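Local coordinates for protein LigF (Sphingobium sp. SYK-6, PDB 4XT0), which cleaves beta-aryl ether bonds of lignin stereospecifically as a glutathione-binding beta-etherase of the GST superfamily, at residues Ala59-Asp63 against Gly64-Thr68; Arg169-Gly172 against Val173-Arg177; Arg232-Arg236 against Pro237-Glu241. All coordinates share one frame; numbering follows the deposited sequence.

Interaction 1 (Ala59-Asp63 against Gly64-Thr68)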
loop_
_atom_site.group_PDB
_atom_site.type_symbol
_atom_site.label_atom_id
_atom_site.label_comp_id
_atom_site.label_asym_id
_atom_site.label_seq_id
_atom_site.Cartn_x
_atom_site.Cartn_y
_atom_site.Cartn_z
ATOM N N ALA A 59 16.226 0.921 -5.645
ATOM C CA ALA A 59 16.888 0.906 -4.352
ATOM C C ALA A 59 17.745 2.168 -4.266
ATOM O O ALA A 59 18.449 2.500 -5.216
ATOM C CB ALA A 59 17.730 -0.378 -4.179
ATOM N N LEU A 60 17.637 2.902 -3.160
ATOM C CA LEU A 60 18.468 4.095 -2.961
ATOM C C LEU A 60 19.587 3.809 -1.990
ATOM O O LEU A 60 19.354 3.286 -0.906
ATOM C CB LEU A 60 17.653 5.276 -2.426
ATOM C CG LEU A 60 18.480 6.558 -2.191
ATOM C CD1 LEU A 60 18.593 7.332 -3.511
ATOM C CD2 LEU A 60 17.873 7.445 -1.100
ATOM N N TRP A 61 20.803 4.174 -2.378
ATOM C CA TRP A 61 21.966 4.056 -1.503
ATOM C C TRP A 61 22.351 5.456 -1.036
ATOM O O TRP A 61 22.564 6.358 -1.857
ATOM C CB TRP A 61 23.117 3.380 -2.258
ATOM C CG TRP A 61 24.343 3.022 -1.463
ATOM C CD1 TRP A 61 24.641 1.799 -0.927
ATOM C CD2 TRP A 61 25.468 3.869 -1.175
ATOM N NE1 TRP A 61 25.869 1.839 -0.314
ATOM C CE2 TRP A 61 26.399 3.095 -0.451
ATOM C CE3 TRP A 61 25.779 5.203 -1.460
ATOM C CZ2 TRP A 61 27.619 3.615 -0.002
ATOM C CZ3 TRP A 61 26.989 5.718 -1.014
ATOM C CH2 TRP A 61 27.890 4.928 -0.287
ATOM N N HIS A 62 22.410 5.657 0.275
ATOM C CA HIS A 62 22.732 6.982 0.798
ATOM C C HIS A 62 23.694 6.835 1.966
ATOM O O HIS A 62 23.308 6.412 3.057
ATOM C CB HIS A 62 21.459 7.741 1.197
ATOM C CG HIS A 62 21.720 9.088 1.807
ATOM N ND1 HIS A 62 20.878 9.652 2.736
ATOM C CD2 HIS A 62 22.731 9.969 1.621
ATOM C CE1 HIS A 62 21.359 10.832 3.103
ATOM N NE2 HIS A 62 22.485 11.045 2.443
ATOM N N ASP A 63 24.965 7.130 1.692
ATOM C CA ASP A 63 26.028 7.053 2.685
ATOM C C ASP A 63 26.134 5.674 3.320
ATOM O O ASP A 63 26.391 5.558 4.515
ATOM C CB ASP A 63 25.816 8.101 3.774
ATOM C CG ASP A 63 26.239 9.486 3.339
ATOM O OD1 ASP A 63 27.199 9.592 2.552
ATOM O OD2 ASP A 63 25.614 10.468 3.789
ATOM N N GLY A 64 25.928 4.630 2.528
ATOM C CA GLY A 64 26.048 3.274 3.040
ATOM C C GLY A 64 24.736 2.658 3.501
ATOM O O GLY A 64 24.681 1.480 3.843
ATOM N N LYS A 65 23.679 3.459 3.521
ATOM C CA LYS A 65 22.368 2.963 3.916
ATOM C C LYS A 65 21.523 2.720 2.666
ATOM O O LYS A 65 21.501 3.547 1.755
ATOM C CB LYS A 65 21.677 3.956 4.867
ATOM C CG LYS A 65 22.447 4.179 6.176
ATOM C CD LYS A 65 21.827 5.295 7.023
ATOM C CE LYS A 65 22.502 5.375 8.399
ATOM N NZ LYS A 65 21.954 6.449 9.292
ATOM N N VAL A 66 20.831 1.584 2.617
ATOM C CA VAL A 66 19.950 1.297 1.483
ATOM C C VAL A 66 18.471 1.494 1.838
ATOM O O VAL A 66 17.977 0.921 2.803
ATOM C CB VAL A 66 20.147 -0.136 0.980
ATOM C CG1 VAL A 66 19.244 -0.390 -0.221
ATOM C CG2 VAL A 66 21.611 -0.364 0.634
ATOM N N VAL A 67 17.789 2.325 1.061
ATOM C CA VAL A 67 16.361 2.548 1.205
ATOM C C VAL A 67 15.641 1.877 0.020
ATOM O O VAL A 67 16.000 2.102 -1.142
ATOM C CB VAL A 67 16.041 4.077 1.266
ATOM C CG1 VAL A 67 14.533 4.317 1.466
ATOM C CG2 VAL A 67 16.856 4.728 2.388
ATOM N N THR A 68 14.644 1.039 0.311
ATOM C CA THR A 68 13.846 0.410 -0.744
ATOM C C THR A 68 12.361 0.771 -0.624
ATOM O O THR A 68 11.963 1.435 0.352
ATOM C CB THR A 68 13.951 -1.128 -0.719
ATOM O OG1 THR A 68 13.437 -1.605 0.525
ATOM C CG2 THR A 68 15.404 -1.598 -0.884
#
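The beta hairpin of strands 59-62 and 65-68 turns at D63-G64, where the ring of W61 meets the backbone of G64. Four hydrogen bonds fix the register: L60 pairs with V67 through N and O in both directions, and H62 with K65 likewise. L60 N to V67 O measures 2.7 Å and is nearly straight at 173°. The bond from K65 N to H62 O, 3.0 Å, closes the type I' turn from H62 to K65. G64 is called for by its backbone angles, since a CB there would collide with D63 O. This is the antiparallel edge of the thioredoxin-like sheet of a GST N-terminal domain; 65-68 is one of its two outermost strands within the chain. W61 has CG anti to the backbone N (chi1 -173°), and its six-membered ring reaches the turn, with G64 N over one face, 3.2 Å from CZ2. V66 lies across W61 at about a right angle, CG2 4.0 Å from CD1. On the reverse face, L60 CB and V67 CB meet at 4.2 Å, and both side chains touch I73 of helix 70-80. H62 ND1 hydrogen-bonds Y76 OH.

Interaction 2 (Arg169-Gly172 against Val173-Arg177)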
loop_
_atom_site.group_PDB
_atom_site.type_symbol
_atom_site.label_atom_id
_atom_site.label_comp_id
_atom_site.label_asym_id
_atom_site.label_seq_id
_atom_site.Cartn_x
_atom_site.Cartn_y
_atom_site.Cartn_z
ATOM N N ARG A 169 -10.524 -4.341 -16.320
ATOM C CA ARG A 169 -11.598 -3.575 -15.672
ATOM C C ARG A 169 -11.070 -2.631 -14.599
ATOM O O ARG A 169 -11.554 -1.508 -14.456
ATOM C CB ARG A 169 -12.656 -4.473 -15.027
ATOM C CG ARG A 169 -13.872 -3.636 -14.583
ATOM C CD ARG A 169 -14.691 -4.212 -13.441
ATOM N NE ARG A 169 -14.160 -3.858 -12.134
ATOM C CZ ARG A 169 -13.653 -4.750 -11.299
ATOM N NH1 ARG A 169 -13.635 -6.024 -11.660
ATOM N NH2 ARG A 169 -13.174 -4.380 -10.121
ATOM N N LYS A 170 -10.095 -3.088 -13.822
ATOM C CA LYS A 170 -9.538 -2.254 -12.766
ATOM C C LYS A 170 -8.752 -1.068 -13.342
ATOM O O LYS A 170 -8.735 0.022 -12.759
ATOM C CB LYS A 170 -8.663 -3.096 -11.840
ATOM C CG LYS A 170 -9.470 -3.913 -10.837
ATOM C CD LYS A 170 -9.015 -5.354 -10.786
ATOM C CE LYS A 170 -7.786 -5.518 -9.931
ATOM N NZ LYS A 170 -7.300 -6.925 -9.904
ATOM N N VAL A 171 -8.113 -1.272 -14.492
ATOM C CA VAL A 171 -7.449 -0.162 -15.161
ATOM C C VAL A 171 -8.502 0.899 -15.490
ATOM O O VAL A 171 -8.283 2.090 -15.268
ATOM C CB VAL A 171 -6.703 -0.603 -16.457
ATOM C CG1 VAL A 171 -6.152 0.607 -17.194
ATOM C CG2 VAL A 171 -5.572 -1.561 -16.125
ATOM N N GLY A 172 -9.647 0.457 -15.999
ATOM C CA GLY A 172 -10.740 1.359 -16.296
ATOM C C GLY A 172 -11.180 2.118 -15.061
ATOM O O GLY A 172 -11.328 3.336 -15.104
ATOM N N VAL A 173 -11.382 1.404 -13.955
ATOM C CA VAL A 173 -11.716 2.045 -12.683
ATOM C C VAL A 173 -10.667 3.081 -12.318
ATOM O O VAL A 173 -11.008 4.194 -11.908
ATOM C CB VAL A 173 -11.839 1.028 -11.524
ATOM C CG1 VAL A 173 -11.912 1.751 -10.186
ATOM C CG2 VAL A 173 -13.057 0.156 -11.713
ATOM N N SER A 174 -9.393 2.722 -12.496
ATOM C CA SER A 174 -8.286 3.590 -12.089
ATOM C C SER A 174 -8.260 4.885 -12.880
ATOM O O SER A 174 -8.054 5.968 -12.331
ATOM C CB SER A 174 -6.939 2.874 -12.254
ATOM O OG SER A 174 -6.827 1.761 -11.388
ATOM N N VAL A 175 -8.453 4.759 -14.184
ATOM C CA VAL A 175 -8.439 5.901 -15.087
ATOM C C VAL A 175 -9.648 6.826 -14.859
ATOM O O VAL A 175 -9.513 8.053 -14.916
ATOM C CB VAL A 175 -8.389 5.403 -16.555
ATOM C CG1 VAL A 175 -8.943 6.436 -17.510
ATOM C CG2 VAL A 175 -6.960 5.014 -16.910
ATOM N N ALA A 176 -10.821 6.243 -14.604
ATOM C CA ALA A 176 -12.003 7.029 -14.258
ATOM C C ALA A 176 -11.775 7.822 -12.963
ATOM O O ALA A 176 -12.192 8.973 -12.850
ATOM C CB ALA A 176 -13.241 6.126 -14.119
ATOM N N ARG A 177 -11.103 7.217 -11.991
ATOM C CA ARG A 177 -10.875 7.903 -10.719
ATOM C C ARG A 177 -9.963 9.123 -10.898
ATOM O O ARG A 177 -10.184 10.177 -10.300
ATOM C CB ARG A 177 -10.271 6.947 -9.692
ATOM C CG ARG A 177 -9.960 7.616 -8.363
ATOM C CD ARG A 177 -11.235 8.172 -7.730
ATOM N NE ARG A 177 -10.930 8.934 -6.525
ATOM C CZ ARG A 177 -10.697 10.240 -6.508
ATOM N NH1 ARG A 177 -10.751 10.939 -7.637
ATOM N NH2 ARG A 177 -10.415 10.845 -5.361
#
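R169 O accepts V173 N at 3.0 Å, and the same i to i+4 bonding runs on through S174 N to K170 O, V175 N to V171 O and A176 N to G172 O, with N-H...O angles between 150° and 166°. The side chain of S174 adds a further bond: its OG, set anti to the carbonyl carbon (chi1 -65°), folds back beside its own backbone N and donates to K170 O at 2.9 Å. K170 O is thus gripped twice, by OG from one face of the carbonyl plane and by S174 N, 2.8 Å away, from the other; the buried hydroxyl is satisfied within its own helix. R169 and V173 lie side by side and point the same way, with V173 CG2 at the edge of the guanidinium, 4.2 Å from NE. The charged end of R169 bonds through NH1 to E166 and through NH2 to E147 of the second subunit, while K170 NZ pairs with E167. On the buried side, V171 CG1 and V175 CG2 are 4.5 Å apart, a loose apolar contact; F214 touches V171, and V218 and T223 touch V175. S174 packs against Y109 and F110 of helix 93-121. The whole is a regular stretch of alpha helix, about two and a half turns, with a serine hydroxyl bonded back to the i-4 carbonyl, in helix 161-182 of the all-helical GST C-terminal domain.

Interaction 3 (Arg232-Arg236 against Pro237-Glu241)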
loop_
_atom_site.group_PDB
_atom_site.type_symbol
_atom_site.label_atom_id
_atom_site.label_comp_id
_atom_site.label_asym_id
_atom_site.label_seq_id
_atom_site.Cartn_x
_atom_site.Cartn_y
_atom_site.Cartn_z
ATOM N N ARG A 232 1.066 18.238 -18.928
ATOM C CA ARG A 232 1.547 19.200 -17.943
ATOM C C ARG A 232 2.829 18.699 -17.255
ATOM O O ARG A 232 3.844 19.400 -17.185
ATOM C CB ARG A 232 0.414 19.453 -16.924
ATOM C CG ARG A 232 0.703 20.346 -15.737
ATOM C CD ARG A 232 -0.604 20.654 -14.955
ATOM N NE ARG A 232 -1.652 21.162 -15.849
ATOM C CZ ARG A 232 -2.819 20.557 -16.075
ATOM N NH1 ARG A 232 -3.135 19.433 -15.442
ATOM N NH2 ARG A 232 -3.689 21.093 -16.924
ATOM N N ILE A 233 2.790 17.473 -16.762
ATOM C CA ILE A 233 3.945 16.932 -16.060
ATOM C C ILE A 233 5.101 16.717 -17.039
ATOM O O ILE A 233 6.253 17.029 -16.731
ATOM C CB ILE A 233 3.580 15.629 -15.334
ATOM C CG1 ILE A 233 2.497 15.934 -14.299
ATOM C CG2 ILE A 233 4.801 15.027 -14.670
ATOM C CD1 ILE A 233 1.996 14.730 -13.578
ATOM N N ASN A 234 4.785 16.226 -18.234
ATOM C CA ASN A 234 5.805 16.039 -19.262
ATOM C C ASN A 234 6.472 17.346 -19.726
ATOM O O ASN A 234 7.570 17.321 -20.285
ATOM C CB ASN A 234 5.201 15.310 -20.467
ATOM C CG ASN A 234 5.328 13.799 -20.353
ATOM O OD1 ASN A 234 6.425 13.276 -20.197
ATOM N ND2 ASN A 234 4.212 13.096 -20.432
ATOM N N ALA A 235 5.813 18.483 -19.499
ATOM C CA ALA A 235 6.397 19.775 -19.856
ATOM C C ALA A 235 7.328 20.350 -18.768
ATOM O O ALA A 235 8.064 21.312 -19.022
ATOM C CB ALA A 235 5.293 20.773 -20.173
ATOM N N ARG A 236 7.288 19.785 -17.562
ATOM C CA ARG A 236 8.120 20.281 -16.460
ATOM C C ARG A 236 9.589 20.077 -16.789
ATOM O O ARG A 236 9.957 19.020 -17.279
ATOM C CB ARG A 236 7.780 19.578 -15.141
ATOM C CG ARG A 236 6.338 19.769 -14.676
ATOM C CD ARG A 236 6.080 19.035 -13.352
ATOM N NE ARG A 236 6.999 19.465 -12.295
ATOM C CZ ARG A 236 6.765 20.497 -11.489
ATOM N NH1 ARG A 236 5.637 21.186 -11.610
ATOM N NH2 ARG A 236 7.646 20.832 -10.554
ATOM N N PRO A 237 10.435 21.094 -16.523
ATOM C CA PRO A 237 11.864 20.995 -16.854
ATOM C C PRO A 237 12.572 19.789 -16.222
ATOM O O PRO A 237 13.390 19.167 -16.890
ATOM C CB PRO A 237 12.432 22.312 -16.317
ATOM C CG PRO A 237 11.278 23.270 -16.452
ATOM C CD PRO A 237 10.074 22.448 -16.065
ATOM N N ALA A 238 12.271 19.464 -14.968
ATOM C CA ALA A 238 12.930 18.344 -14.296
ATOM C C ALA A 238 12.516 17.000 -14.900
ATOM O O ALA A 238 13.312 16.056 -14.927
ATOM C CB ALA A 238 12.621 18.358 -12.780
ATOM N N ILE A 239 11.272 16.912 -15.377
ATOM C CA ILE A 239 10.786 15.679 -16.001
ATOM C C ILE A 239 11.399 15.498 -17.387
ATOM O O ILE A 239 11.843 14.397 -17.739
ATOM C CB ILE A 239 9.240 15.664 -16.105
ATOM C CG1 ILE A 239 8.598 15.703 -14.703
ATOM C CG2 ILE A 239 8.759 14.447 -16.875
ATOM C CD1 ILE A 239 8.963 14.533 -13.771
ATOM N N LYS A 240 11.445 16.576 -18.171
ATOM C CA LYS A 240 12.162 16.536 -19.448
ATOM C C LYS A 240 13.637 16.192 -19.222
ATOM O O LYS A 240 14.207 15.391 -19.965
ATOM C CB LYS A 240 12.041 17.865 -20.206
ATOM C CG LYS A 240 10.662 18.131 -20.788
ATOM C CD LYS A 240 10.671 19.347 -21.709
ATOM C CE LYS A 240 9.260 19.709 -22.201
ATOM N NZ LYS A 240 8.618 18.650 -23.049
ATOM N N GLU A 241 14.255 16.777 -18.194
ATOM C CA GLU A 241 15.656 16.463 -17.893
ATOM C C GLU A 241 15.848 14.975 -17.561
ATOM O O GLU A 241 16.827 14.356 -17.986
ATOM C CB GLU A 241 16.168 17.316 -16.733
ATOM C CG GLU A 241 17.646 17.104 -16.424
ATOM C CD GLU A 241 18.064 17.741 -15.106
ATOM O OE1 GLU A 241 17.183 18.278 -14.401
ATOM O OE2 GLU A 241 19.269 17.701 -14.773
#
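I233 meets I239 across a helix-to-helix corner, where helix 224-235 ends and helix 237-244 starts from R236 as its N-cap residue. I233 CG2 lies 3.9 Å from I239 CG1, and the two side chains cross obliquely; I233 O is also covered by I239 CB at 3.3 Å. With CG1 anti to its carbonyl carbon (chi1 -63°), I239 turns CG1 to I233 and CG2 to N234, where it comes 4.1 Å from CA. An alanine in place of I239 is likely to open a gap beside I233 and take away the apolar cover from A22 of helix 15-26. N234 sends its amide to N205, while its backbone O lies against the K240 chain. A235 is passed by that chain too, its CA 3.7 Å from K240 CE. R236 O receives K240 N at 3.0 Å and a nearly straight 176°, the first regular bond of the new helix, and I239 N only weakly. The guanidinium of R236 is held by a salt bridge from NE to E26 and a cation-pi contact with Y193. P237, which has no N-H to give, follows as the first helical residue. The K240 chain bends at its end (chi4 -64°), bringing NZ into a weak hydrogen bond with N234 O at 3.2 Å.

Overall arrangement
From the N terminus the chain reaches interaction 1 first, in the N-terminal domain; interactions 2 and 3 follow within the C-terminal domain. The three are in series, none enclosing or crossing another, and each joins adjoining segments. Only interaction 1 closes a reversal, the hairpin; interaction 2 spans helical turns, and interaction 3 turns the corner between two helices. Centres of interactions 1 and 2 lie about 34 Å apart on opposite sides of the chain's centre, yet both touch the second subunit. Interaction 3, about 25 Å from interaction 2 between centres, touches no other chain; through helix 15-26 it ties the C-terminal helices to the N-terminal domain.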